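Local coordinates for protein acyl-coenzyme A oxidase 1 (Yarrowia lipolytica, PDB 5Y9D) that catalyses the FAD-dependent oxidation of 2,3-saturated acyl-CoAs to (2E)-enoyl-CoAs, passing electrons to oxygen to form hydrogen peroxide in peroxisomal fatty acid beta-oxidation, at residues A[31-36]-A[639-644]; A[223-228]-A[293-298]; A[481-486]-A[540-545]. One frame throughout, in Å; residues are numbered along the deposited sequence.

Contact 1: A[31-36]-A[639-644]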
ATOM      1  N   VAL A  31      27.334  14.442  10.522  1.00 31.10           N
ATOM      2  CA  VAL A  31      28.704  13.975  10.635  1.00 33.21           C
ATOM      3  C   VAL A  31      28.772  12.596  10.020  1.00 31.28           C
ATOM      4  O   VAL A  31      29.661  12.325   9.224  1.00 31.67           O
ATOM      5  CB  VAL A  31      29.204  14.015  12.103  1.00 34.13           C
ATOM      6  CG1 VAL A  31      30.569  13.367  12.225  1.00 32.31           C
ATOM      7  CG2 VAL A  31      29.231  15.465  12.602  1.00 32.19           C
ATOM      8  N   GLU A  32      27.798  11.752  10.342  1.00 31.77           N
ATOM      9  CA  GLU A  32      27.711  10.423   9.721  1.00 34.48           C
ATOM     10  C   GLU A  32      27.505  10.442   8.230  1.00 33.30           C
ATOM     11  O   GLU A  32      28.105   9.646   7.525  1.00 33.42           O
ATOM     12  CB  GLU A  32      26.619   9.576  10.363  1.00 36.60           C
ATOM     13  CG  GLU A  32      27.028   9.030  11.731  1.00 40.46           C
ATOM     14  CD  GLU A  32      28.295   8.186  11.678  1.00 44.89           C
ATOM     15  OE1 GLU A  32      28.475   7.399  10.703  1.00 45.14           O
ATOM     16  OE2 GLU A  32      29.119   8.317  12.615  1.00 49.04           O
ATOM     17  N   MET A  33      26.658  11.341   7.744  1.00 32.82           N
ATOM     18  CA  MET A  33      26.413  11.431   6.311  1.00 31.33           C
ATOM     19  C   MET A  33      27.654  11.867   5.539  1.00 30.68           C
ATOM     20  O   MET A  33      27.887  11.397   4.441  1.00 33.71           O
ATOM     21  CB  MET A  33      25.230  12.353   6.013  1.00 31.86           C
ATOM     22  CG  MET A  33      24.860  12.457   4.523  1.00 34.25           C
ATOM     23  SD  MET A  33      24.115  10.982   3.766  1.00 35.25           S
ATOM     24  CE  MET A  33      22.565  10.918   4.664  1.00 35.87           C
ATOM     25  N   ALA A  34      28.456  12.754   6.105  1.00 30.77           N
ATOM     26  CA  ALA A  34      29.688  13.207   5.451  1.00 30.87           C
ATOM     27  C   ALA A  34      30.685  12.048   5.350  1.00 30.95           C
ATOM     28  O   ALA A  34      31.390  11.917   4.345  1.00 33.43           O
ATOM     29  CB  ALA A  34      30.299  14.397   6.202  1.00 29.08           C
ATOM     30  N   LYS A  35      30.700  11.196   6.364  1.00 31.79           N
ATOM     31  CA  LYS A  35      31.553  10.001   6.393  1.00 35.09           C
ATOM     32  C   LYS A  35      31.091   9.029   5.338  1.00 35.38           C
ATOM     33  O   LYS A  35      31.905   8.525   4.545  1.00 37.71           O
ATOM     34  CB  LYS A  35      31.516   9.324   7.781  1.00 37.80           C
ATOM     35  CG  LYS A  35      32.050  10.228   8.898  1.00 41.53           C
ATOM     36  CD  LYS A  35      31.623   9.808  10.306  1.00 44.86           C
ATOM     37  CE  LYS A  35      32.514   8.712  10.886  1.00 46.56           C
ATOM     38  NZ  LYS A  35      33.897   9.213  11.141  1.00 50.29           N
ATOM     39  N   GLU A  36      29.781   8.785   5.304  1.00 34.53           N
ATOM     40  CA  GLU A  36      29.221   7.838   4.338  1.00 34.40           C
ATOM     41  C   GLU A  36      29.546   8.308   2.952  1.00 33.15           C
ATOM     42  O   GLU A  36      29.879   7.505   2.097  1.00 31.52           O
ATOM     43  CB  GLU A  36      27.705   7.711   4.433  1.00 34.61           C
ATOM     44  CG  GLU A  36      27.185   6.944   5.610  1.00 34.47           C
ATOM     45  CD  GLU A  36      27.449   5.450   5.569  1.00 34.81           C
ATOM     46  OE1 GLU A  36      27.772   4.856   4.499  1.00 33.94           O
ATOM     47  OE2 GLU A  36      27.290   4.861   6.667  1.00 36.41           O
ATOM     48  N   GLN A 639      28.458   1.731  -0.790  1.00 32.77           N
ATOM     49  CA  GLN A 639      28.326   2.840  -1.741  1.00 34.18           C
ATOM     50  C   GLN A 639      26.904   3.453  -1.852  1.00 30.41           C
ATOM     51  O   GLN A 639      26.634   4.169  -2.813  1.00 28.43           O
ATOM     52  CB  GLN A 639      28.742   2.376  -3.149  1.00 37.63           C
ATOM     53  CG  GLN A 639      30.175   1.870  -3.336  1.00 38.66           C
ATOM     54  CD  GLN A 639      31.217   2.977  -3.234  1.00 41.57           C
ATOM     55  OE1 GLN A 639      31.362   3.825  -4.138  1.00 36.55           O
ATOM     56  NE2 GLN A 639      31.967   2.968  -2.127  1.00 43.08           N
ATOM     57  N   VAL A 640      26.002   3.189  -0.903  1.00 28.46           N
ATOM     58  CA  VAL A 640      24.615   3.597  -1.082  1.00 28.14           C
ATOM     59  C   VAL A 640      24.436   5.068  -1.354  1.00 28.99           C
ATOM     60  O   VAL A 640      23.522   5.444  -2.140  1.00 27.49           O
ATOM     61  CB  VAL A 640      23.700   3.302   0.108  1.00 30.39           C
ATOM     62  CG1 VAL A 640      23.136   1.912  -0.018  1.00 33.79           C
ATOM     63  CG2 VAL A 640      24.380   3.534   1.460  1.00 30.13           C
ATOM     64  N   ILE A 641      25.232   5.878  -0.674  1.00 26.54           N
ATOM     65  CA  ILE A 641      25.184   7.314  -0.812  1.00 25.36           C
ATOM     66  C   ILE A 641      25.569   7.735  -2.213  1.00 25.17           C
ATOM     67  O   ILE A 641      24.993   8.651  -2.751  1.00 25.62           O
ATOM     68  CB  ILE A 641      26.029   8.022   0.252  1.00 26.61           C
ATOM     69  CG1 ILE A 641      25.497   7.698   1.636  1.00 27.49           C
ATOM     70  CG2 ILE A 641      25.978   9.518   0.065  1.00 26.68           C
ATOM     71  CD1 ILE A 641      24.016   7.933   1.777  1.00 27.99           C
ATOM     72  N   GLY A 642      26.557   7.078  -2.797  1.00 24.31           N
ATOM     73  CA  GLY A 642      26.906   7.369  -4.166  1.00 25.84           C
ATOM     74  C   GLY A 642      25.824   7.063  -5.178  1.00 27.02           C
ATOM     75  O   GLY A 642      25.531   7.893  -5.996  1.00 27.55           O
ATOM     76  N   LEU A 643      25.192   5.902  -5.096  1.00 28.40           N
ATOM     77  CA  LEU A 643      24.125   5.528  -6.034  1.00 29.72           C
ATOM     78  C   LEU A 643      22.834   6.368  -5.940  1.00 29.97           C
ATOM     79  O   LEU A 643      22.222   6.838  -6.953  1.00 35.26           O
ATOM     80  CB  LEU A 643      23.855   4.037  -5.882  1.00 29.15           C
ATOM     81  CG  LEU A 643      25.175   3.269  -5.815  1.00 29.38           C
ATOM     82  CD1 LEU A 643      25.039   1.918  -5.151  1.00 30.22           C
ATOM     83  CD2 LEU A 643      25.809   3.126  -7.183  1.00 30.73           C
ATOM     84  N   THR A 644      22.455   6.600  -4.699  1.00 28.05           N
ATOM     85  CA  THR A 644      21.364   7.485  -4.401  1.00 26.21           C
ATOM     86  C   THR A 644      21.688   8.915  -4.824  1.00 25.99           C
ATOM     87  O   THR A 644      20.831   9.615  -5.305  1.00 28.96           O
ATOM     88  CB  THR A 644      20.903   7.341  -2.940  1.00 27.11           C
ATOM     89  OG1 THR A 644      22.025   7.358  -2.065  1.00 27.40           O
ATOM     90  CG2 THR A 644      20.225   6.030  -2.767  1.00 26.97           C
TER
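Apolar contact between M33, E36 and I641 joins helix 28-38 to the start of helix 640-646. I641 is shared by both partners: its CD1 lies 3.6 Å from SD of M33, and its CG1 lies 3.6 Å from CB of E36. With CG anti to the backbone N (chi1 -177°) and the chain bent at both chi2 and chi3, M33 swings its sulfur toward the isoleucine, although its CB does not point there. E36 gives only its aliphatic root to this pair.

Electrostatic interactions occupy the other end of E36. Its carboxylate makes salt bridges with K350 through OE2 and with R637 through OE1; K350 also pairs with E32, so one lysine joins two successive turns of helix 28-38. These cations would be expected to favour the charged form of the buried E36.

Q639, the N-cap residue of helix 640-646, hydrogen-bonds through its side-chain amide to the backbone of K39 and Q41, just after helix 28-38. On helix 306-334, R332 meets M33, while T328 and L331 meet T644. This is helix-on-helix packing of an N-terminal segment against the C-terminal helical region of an acyl-CoA oxidase.

Contact 2: A[223-228]-A[293-298]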
ATOM      1  N   LEU A 223     -20.564   3.658 -32.377  1.00 29.40           N
ATOM      2  CA  LEU A 223     -20.971   4.318 -33.606  1.00 28.21           C
ATOM      3  C   LEU A 223     -22.172   3.576 -34.169  1.00 30.67           C
ATOM      4  O   LEU A 223     -22.044   2.414 -34.599  1.00 27.55           O
ATOM      5  CB  LEU A 223     -19.813   4.225 -34.579  1.00 28.57           C
ATOM      6  CG  LEU A 223     -20.077   4.622 -36.011  1.00 27.44           C
ATOM      7  CD1 LEU A 223     -20.453   6.085 -36.006  1.00 27.11           C
ATOM      8  CD2 LEU A 223     -18.807   4.354 -36.810  1.00 27.31           C
ATOM      9  N   ILE A 224     -23.349   4.210 -34.145  1.00 32.50           N
ATOM     10  CA  ILE A 224     -24.528   3.536 -34.658  1.00 32.92           C
ATOM     11  C   ILE A 224     -24.994   4.197 -35.941  1.00 32.26           C
ATOM     12  O   ILE A 224     -25.267   5.367 -35.947  1.00 33.88           O
ATOM     13  CB  ILE A 224     -25.699   3.457 -33.656  1.00 31.94           C
ATOM     14  CG1 ILE A 224     -25.234   3.214 -32.218  1.00 33.04           C
ATOM     15  CG2 ILE A 224     -26.650   2.339 -34.064  1.00 31.93           C
ATOM     16  CD1 ILE A 224     -24.438   1.952 -31.993  1.00 34.78           C
ATOM     17  N   VAL A 225     -25.084   3.417 -37.014  1.00 35.82           N
ATOM     18  CA  VAL A 225     -25.575   3.869 -38.330  1.00 38.58           C
ATOM     19  C   VAL A 225     -26.603   2.848 -38.832  1.00 42.00           C
ATOM     20  O   VAL A 225     -26.333   1.638 -38.866  1.00 44.04           O
ATOM     21  CB  VAL A 225     -24.433   3.998 -39.379  1.00 36.54           C
ATOM     22  CG1 VAL A 225     -24.914   4.757 -40.614  1.00 38.93           C
ATOM     23  CG2 VAL A 225     -23.216   4.710 -38.805  1.00 35.87           C
ATOM     24  N   HIS A 226     -27.788   3.331 -39.199  1.00 48.33           N
ATOM     25  CA  HIS A 226     -28.875   2.471 -39.698  1.00 49.66           C
ATOM     26  C   HIS A 226     -29.125   1.230 -38.842  1.00 47.94           C
ATOM     27  O   HIS A 226     -29.371   0.131 -39.364  1.00 47.77           O
ATOM     28  CB  HIS A 226     -28.570   2.047 -41.127  1.00 55.47           C
ATOM     29  CG  HIS A 226     -28.369   3.199 -42.051  1.00 58.88           C
ATOM     30  ND1 HIS A 226     -29.212   4.287 -42.065  1.00 63.09           N
ATOM     31  CD2 HIS A 226     -27.427   3.436 -42.993  1.00 63.26           C
ATOM     32  CE1 HIS A 226     -28.796   5.151 -42.973  1.00 68.91           C
ATOM     33  NE2 HIS A 226     -27.713   4.661 -43.550  1.00 68.08           N
ATOM     34  N   GLY A 227     -29.053   1.423 -37.526  1.00 45.75           N
ATOM     35  CA  GLY A 227     -29.354   0.388 -36.545  1.00 41.70           C
ATOM     36  C   GLY A 227     -28.247  -0.605 -36.309  1.00 42.94           C
ATOM     37  O   GLY A 227     -28.447  -1.586 -35.611  1.00 43.90           O
ATOM     38  N   LYS A 228     -27.075  -0.369 -36.891  1.00 46.05           N
ATOM     39  CA  LYS A 228     -25.956  -1.283 -36.729  1.00 44.06           C
ATOM     40  C   LYS A 228     -24.812  -0.606 -35.959  1.00 43.19           C
ATOM     41  O   LYS A 228     -24.399   0.518 -36.281  1.00 37.58           O
ATOM     42  CB  LYS A 228     -25.483  -1.802 -38.095  1.00 47.32           C
ATOM     43  CG  LYS A 228     -24.052  -2.354 -38.099  1.00 49.66           C
ATOM     44  CD  LYS A 228     -23.890  -3.600 -38.945  1.00 51.43           C
ATOM     45  CE  LYS A 228     -22.496  -3.730 -39.550  1.00 49.92           C
ATOM     46  NZ  LYS A 228     -22.569  -3.389 -41.002  1.00 53.01           N
ATOM     47  N   GLY A 293     -23.790   7.893 -44.986  1.00 51.39           N
ATOM     48  CA  GLY A 293     -23.875   6.982 -43.857  1.00 49.84           C
ATOM     49  C   GLY A 293     -23.148   5.673 -44.024  1.00 48.77           C
ATOM     50  O   GLY A 293     -23.366   4.743 -43.252  1.00 49.42           O
ATOM     51  N   VAL A 294     -22.282   5.587 -45.024  1.00 53.15           N
ATOM     52  CA  VAL A 294     -21.516   4.362 -45.259  1.00 56.60           C
ATOM     53  C   VAL A 294     -20.241   4.493 -44.441  1.00 53.01           C
ATOM     54  O   VAL A 294     -19.604   5.553 -44.449  1.00 48.61           O
ATOM     55  CB  VAL A 294     -21.241   4.103 -46.778  1.00 59.67           C
ATOM     56  CG1 VAL A 294     -22.540   4.225 -47.582  1.00 59.92           C
ATOM     57  CG2 VAL A 294     -20.166   5.028 -47.342  1.00 59.28           C
ATOM     58  N   VAL A 295     -19.886   3.448 -43.700  1.00 54.39           N
ATOM     59  CA  VAL A 295     -18.742   3.575 -42.799  1.00 59.81           C
ATOM     60  C   VAL A 295     -17.539   3.267 -43.668  1.00 63.80           C
ATOM     61  O   VAL A 295     -17.045   2.136 -43.749  1.00 56.19           O
ATOM     62  CB  VAL A 295     -18.872   2.793 -41.461  1.00 57.52           C
ATOM     63  CG1 VAL A 295     -20.337   2.612 -41.099  1.00 54.32           C
ATOM     64  CG2 VAL A 295     -18.120   1.477 -41.454  1.00 59.27           C
ATOM     65  N   THR A 296     -17.115   4.335 -44.351  1.00 79.10           N
ATOM     66  CA  THR A 296     -16.317   4.254 -45.569  1.00 81.61           C
ATOM     67  C   THR A 296     -15.272   3.176 -45.396  1.00 81.90           C
ATOM     68  O   THR A 296     -15.057   2.380 -46.308  1.00 89.41           O
ATOM     69  CB  THR A 296     -15.676   5.614 -45.941  1.00 86.01           C
ATOM     70  OG1 THR A 296     -16.597   6.674 -45.654  1.00 80.71           O
ATOM     71  CG2 THR A 296     -15.280   5.661 -47.433  1.00 88.75           C
ATOM     72  N   LYS A 297     -14.663   3.132 -44.211  1.00 78.06           N
ATOM     73  CA  LYS A 297     -13.729   2.085 -43.866  1.00 82.96           C
ATOM     74  C   LYS A 297     -14.071   1.499 -42.506  1.00 80.47           C
ATOM     75  O   LYS A 297     -14.599   2.196 -41.656  1.00 69.46           O
ATOM     76  CB  LYS A 297     -12.292   2.637 -43.838  1.00 90.22           C
ATOM     77  CG  LYS A 297     -11.479   2.458 -45.122  1.00 98.19           C
ATOM     78  CD  LYS A 297     -11.993   3.311 -46.283  1.00101.23           C
ATOM     79  CE  LYS A 297     -10.962   3.485 -47.392  1.00 99.22           C
ATOM     80  NZ  LYS A 297     -10.019   4.596 -47.085  1.00100.30           N
ATOM     81  N   PRO A 298     -13.774   0.202 -42.314  1.00 94.00           N
ATOM     82  CA  PRO A 298     -13.521  -0.309 -40.975  1.00 93.61           C
ATOM     83  C   PRO A 298     -12.088   0.056 -40.589  1.00 91.88           C
ATOM     84  O   PRO A 298     -11.223   0.184 -41.468  1.00 91.82           O
ATOM     85  CB  PRO A 298     -13.655  -1.823 -41.147  1.00100.12           C
ATOM     86  CG  PRO A 298     -13.193  -2.068 -42.548  1.00103.20           C
ATOM     87  CD  PRO A 298     -13.636  -0.859 -43.338  1.00101.44           C
TER
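G293 meets V225 with its backbone carbonyl, not with a side chain: the oxygen makes a tight approach to the valine methyl CG1, modelled at 3.1 Å though the exact length is doubtful at this resolution, and no hydrogen bond crosses the contact. V225 opens the type I' turn that joins strands 216-225 and 228-238 into a beta hairpin of the middle domain, and the loop 293-298, on the way to helix 306-334, passes alongside this hairpin end. The turn is closed by two backbone bonds between V225 and K228, with V225 N to K228 O at 3.1 Å and K228 N to V225 O at 2.9 Å.

G293 has a positive phi of 107°, where a CB would press on the preceding carbonyl oxygen and come too near the H226 ring; lacking one, the residue fits against the turn. S290 OG bonds to the backbone N of both G293 and V294, fixing the loop as it arrives. V295, two residues after G293 and the centre of an inverse gamma turn, puts CG1 4.2 Å from V225 CG2 and also touches Y230 of the second hairpin strand. The two V225 branches meet different partners: CG2 an apolar one, CG1, anti to the backbone N (chi1 -167°), the G293 carbonyl. That same CG1 also lies 3.7 Å above the plane of the H226 ring, displaced toward its rim.

Contact 3: A[481-486]-A[540-545]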
ATOM      1  N   SER A 481       2.859 -15.013 -29.772  1.00 37.77           N
ATOM      2  CA  SER A 481       4.205 -14.895 -30.292  1.00 35.13           C
ATOM      3  C   SER A 481       4.876 -16.257 -30.420  1.00 33.60           C
ATOM      4  O   SER A 481       5.571 -16.504 -31.381  1.00 32.50           O
ATOM      5  CB  SER A 481       5.009 -13.985 -29.399  1.00 33.49           C
ATOM      6  OG  SER A 481       4.516 -12.689 -29.569  1.00 33.11           O
ATOM      7  N   ALA A 482       4.640 -17.115 -29.434  1.00 33.25           N
ATOM      8  CA  ALA A 482       5.074 -18.503 -29.438  1.00 37.92           C
ATOM      9  C   ALA A 482       4.538 -19.293 -30.633  1.00 39.73           C
ATOM     10  O   ALA A 482       5.280 -20.058 -31.236  1.00 40.81           O
ATOM     11  CB  ALA A 482       4.654 -19.190 -28.127  1.00 39.95           C
ATOM     12  N   LEU A 483       3.256 -19.126 -30.962  1.00 41.79           N
ATOM     13  CA  LEU A 483       2.693 -19.767 -32.162  1.00 43.78           C
ATOM     14  C   LEU A 483       3.374 -19.254 -33.422  1.00 42.57           C
ATOM     15  O   LEU A 483       3.721 -20.031 -34.289  1.00 48.40           O
ATOM     16  CB  LEU A 483       1.175 -19.560 -32.253  1.00 42.73           C
ATOM     17  CG  LEU A 483       0.364 -20.187 -31.114  1.00 40.58           C
ATOM     18  CD1 LEU A 483      -1.081 -19.732 -31.240  1.00 40.62           C
ATOM     19  CD2 LEU A 483       0.469 -21.701 -31.106  1.00 37.87           C
ATOM     20  N   GLN A 484       3.588 -17.950 -33.522  1.00 44.21           N
ATOM     21  CA  GLN A 484       4.347 -17.428 -34.652  1.00 46.56           C
ATOM     22  C   GLN A 484       5.679 -18.156 -34.702  1.00 47.77           C
ATOM     23  O   GLN A 484       6.021 -18.691 -35.749  1.00 51.21           O
ATOM     24  CB  GLN A 484       4.544 -15.909 -34.577  1.00 46.11           C
ATOM     25  CG  GLN A 484       3.356 -15.086 -35.068  1.00 48.60           C
ATOM     26  CD  GLN A 484       3.362 -14.864 -36.589  1.00 54.16           C
ATOM     27  OE1 GLN A 484       2.763 -15.645 -37.349  1.00 51.26           O
ATOM     28  NE2 GLN A 484       4.040 -13.796 -37.041  1.00 51.91           N
ATOM     29  N   ILE A 485       6.392 -18.234 -33.571  1.00 44.66           N
ATOM     30  CA  ILE A 485       7.705 -18.890 -33.529  1.00 46.58           C
ATOM     31  C   ILE A 485       7.611 -20.356 -33.992  1.00 47.40           C
ATOM     32  O   ILE A 485       8.381 -20.803 -34.857  1.00 48.48           O
ATOM     33  CB  ILE A 485       8.348 -18.830 -32.120  1.00 49.47           C
ATOM     34  CG1 ILE A 485       8.750 -17.392 -31.766  1.00 49.83           C
ATOM     35  CG2 ILE A 485       9.585 -19.732 -32.037  1.00 48.92           C
ATOM     36  CD1 ILE A 485       8.950 -17.165 -30.288  1.00 48.42           C
ATOM     37  N   LEU A 486       6.665 -21.095 -33.429  1.00 43.77           N
ATOM     38  CA  LEU A 486       6.439 -22.483 -33.831  1.00 44.45           C
ATOM     39  C   LEU A 486       6.113 -22.604 -35.337  1.00 44.30           C
ATOM     40  O   LEU A 486       6.507 -23.558 -36.002  1.00 39.35           O
ATOM     41  CB  LEU A 486       5.347 -23.118 -32.960  1.00 41.99           C
ATOM     42  CG  LEU A 486       5.676 -23.232 -31.468  1.00 40.23           C
ATOM     43  CD1 LEU A 486       4.560 -23.867 -30.638  1.00 37.60           C
ATOM     44  CD2 LEU A 486       6.993 -23.977 -31.295  1.00 41.58           C
ATOM     45  N   LYS A 540      -1.172 -25.868 -23.457  1.00 45.02           N
ATOM     46  CA  LYS A 540      -2.544 -25.996 -22.968  1.00 46.21           C
ATOM     47  C   LYS A 540      -3.517 -25.300 -23.910  1.00 44.68           C
ATOM     48  O   LYS A 540      -4.630 -25.774 -24.122  1.00 50.05           O
ATOM     49  CB  LYS A 540      -2.706 -25.429 -21.561  1.00 49.03           C
ATOM     50  CG  LYS A 540      -1.987 -26.195 -20.455  1.00 55.35           C
ATOM     51  CD  LYS A 540      -2.724 -27.466 -20.035  1.00 61.24           C
ATOM     52  CE  LYS A 540      -2.523 -27.769 -18.550  1.00 64.22           C
ATOM     53  NZ  LYS A 540      -3.384 -28.901 -18.096  1.00 64.17           N
ATOM     54  N   TYR A 541      -3.099 -24.184 -24.484  1.00 43.88           N
ATOM     55  CA  TYR A 541      -3.978 -23.383 -25.340  1.00 45.08           C
ATOM     56  C   TYR A 541      -4.353 -24.164 -26.566  1.00 45.03           C
ATOM     57  O   TYR A 541      -5.517 -24.249 -26.898  1.00 45.00           O
ATOM     58  CB  TYR A 541      -3.319 -22.044 -25.714  1.00 43.73           C
ATOM     59  CG  TYR A 541      -4.013 -21.229 -26.789  1.00 41.55           C
ATOM     60  CD1 TYR A 541      -5.060 -20.349 -26.487  1.00 39.97           C
ATOM     61  CD2 TYR A 541      -3.590 -21.296 -28.103  1.00 41.61           C
ATOM     62  CE1 TYR A 541      -5.674 -19.583 -27.483  1.00 37.31           C
ATOM     63  CE2 TYR A 541      -4.187 -20.532 -29.091  1.00 40.61           C
ATOM     64  CZ  TYR A 541      -5.224 -19.694 -28.780  1.00 38.54           C
ATOM     65  OH  TYR A 541      -5.769 -18.981 -29.806  1.00 43.61           O
ATOM     66  N   GLN A 542      -3.360 -24.751 -27.222  1.00 54.91           N
ATOM     67  CA  GLN A 542      -3.585 -25.604 -28.405  1.00 58.53           C
ATOM     68  C   GLN A 542      -4.638 -26.698 -28.144  1.00 59.21           C
ATOM     69  O   GLN A 542      -5.593 -26.840 -28.913  1.00 59.71           O
ATOM     70  CB  GLN A 542      -2.275 -26.248 -28.814  1.00 61.80           C
ATOM     71  CG  GLN A 542      -1.237 -25.275 -29.335  1.00 65.83           C
ATOM     72  CD  GLN A 542       0.171 -25.822 -29.217  1.00 70.21           C
ATOM     73  OE1 GLN A 542       0.610 -26.245 -28.143  1.00 72.63           O
ATOM     74  NE2 GLN A 542       0.891 -25.813 -30.326  1.00 69.82           N
ATOM     75  N   GLU A 543      -4.458 -27.439 -27.044  1.00 57.77           N
ATOM     76  CA  GLU A 543      -5.426 -28.439 -26.582  1.00 58.06           C
ATOM     77  C   GLU A 543      -6.812 -27.832 -26.390  1.00 56.43           C
ATOM     78  O   GLU A 543      -7.807 -28.466 -26.698  1.00 51.38           O
ATOM     79  CB  GLU A 543      -5.019 -29.051 -25.236  1.00 60.43           C
ATOM     80  CG  GLU A 543      -3.700 -29.810 -25.184  1.00 65.47           C
ATOM     81  CD  GLU A 543      -3.019 -29.646 -23.821  1.00 71.61           C
ATOM     82  OE1 GLU A 543      -3.627 -30.044 -22.793  1.00 70.13           O
ATOM     83  OE2 GLU A 543      -1.886 -29.095 -23.769  1.00 67.03           O
ATOM     84  N   LEU A 544      -6.875 -26.618 -25.853  1.00 57.53           N
ATOM     85  CA  LEU A 544      -8.160 -25.984 -25.570  1.00 55.55           C
ATOM     86  C   LEU A 544      -8.880 -25.506 -26.816  1.00 53.73           C
ATOM     87  O   LEU A 544     -10.084 -25.684 -26.928  1.00 56.85           O
ATOM     88  CB  LEU A 544      -7.995 -24.842 -24.580  1.00 55.68           C
ATOM     89  CG  LEU A 544      -7.751 -25.355 -23.164  1.00 61.04           C
ATOM     90  CD1 LEU A 544      -7.208 -24.259 -22.249  1.00 63.73           C
ATOM     91  CD2 LEU A 544      -9.018 -25.965 -22.580  1.00 61.43           C
ATOM     92  N   VAL A 545      -8.151 -24.950 -27.775  1.00 54.08           N
ATOM     93  CA  VAL A 545      -8.773 -24.431 -28.998  1.00 57.25           C
ATOM     94  C   VAL A 545      -9.460 -25.529 -29.837  1.00 60.84           C
ATOM     95  O   VAL A 545     -10.118 -25.240 -30.839  1.00 67.26           O
ATOM     96  CB  VAL A 545      -7.746 -23.614 -29.830  1.00 59.83           C
ATOM     97  CG1 VAL A 545      -8.258 -23.252 -31.227  1.00 63.44           C
ATOM     98  CG2 VAL A 545      -7.402 -22.331 -29.090  1.00 63.31           C
TER
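The backbone N of L486 bonds to the carbonyl O of A482 at 2.8 Å, within the last turn of helix 467-486, and this turn directs L486 and L483 toward Q542 and Y541 of helix 519-544. The two short helical segments run almost perpendicular, 88° between their directions, with axes 12.4 Å apart at closest, so long side chains must span the gap.

L483 does most of the bridging. Its CD1 reaches CE2 of Y541 at 3.9 Å, approaching the ring obliquely, and the two side chains lie roughly at right angles. Y541 presents this part of its ring because its CG is anti to the backbone N (chi1 170°). V545, four residues on, has CG2 3.4 Å above one face of the ring, offset toward the rim, and F554 of helix 550-556 stacks with the phenol. L483 also touches T538, one turn before Q542.

The amide end of Q542, its chain extended beyond CG, abuts both leucines. Its NE2 is 4.2 Å from L483 CD2 and the same distance from L486 CD1, contacts of van der Waals kind without a hydrogen bond. The near-perpendicular helix ends therefore meet at the surface through leucine methyls against an aromatic ring and an amide, so what attraction there is between the two segments is probably mostly dispersion.

Contact 1 is buried, contact 2 partly buried and contact 3 at the surface, and no helix or strand takes part in more than one of them. Contact 1 brings together a helix near the N-terminus and one of the C-terminal helical region, and its 602-residue span includes both others; contacts 2 and 3 follow one another along the sequence. Contacts 1 and 2 lie on opposite sides of the chain's centre, their own centres about 65 Å apart, against about 35 Å for contacts 2 and 3. None makes a hydrogen bond between its segments. Salt bridges engage the glutamates of contact 1, a backbone carbonyl marks contact 2, and aromatic stacking backs the helix ends of contact 3.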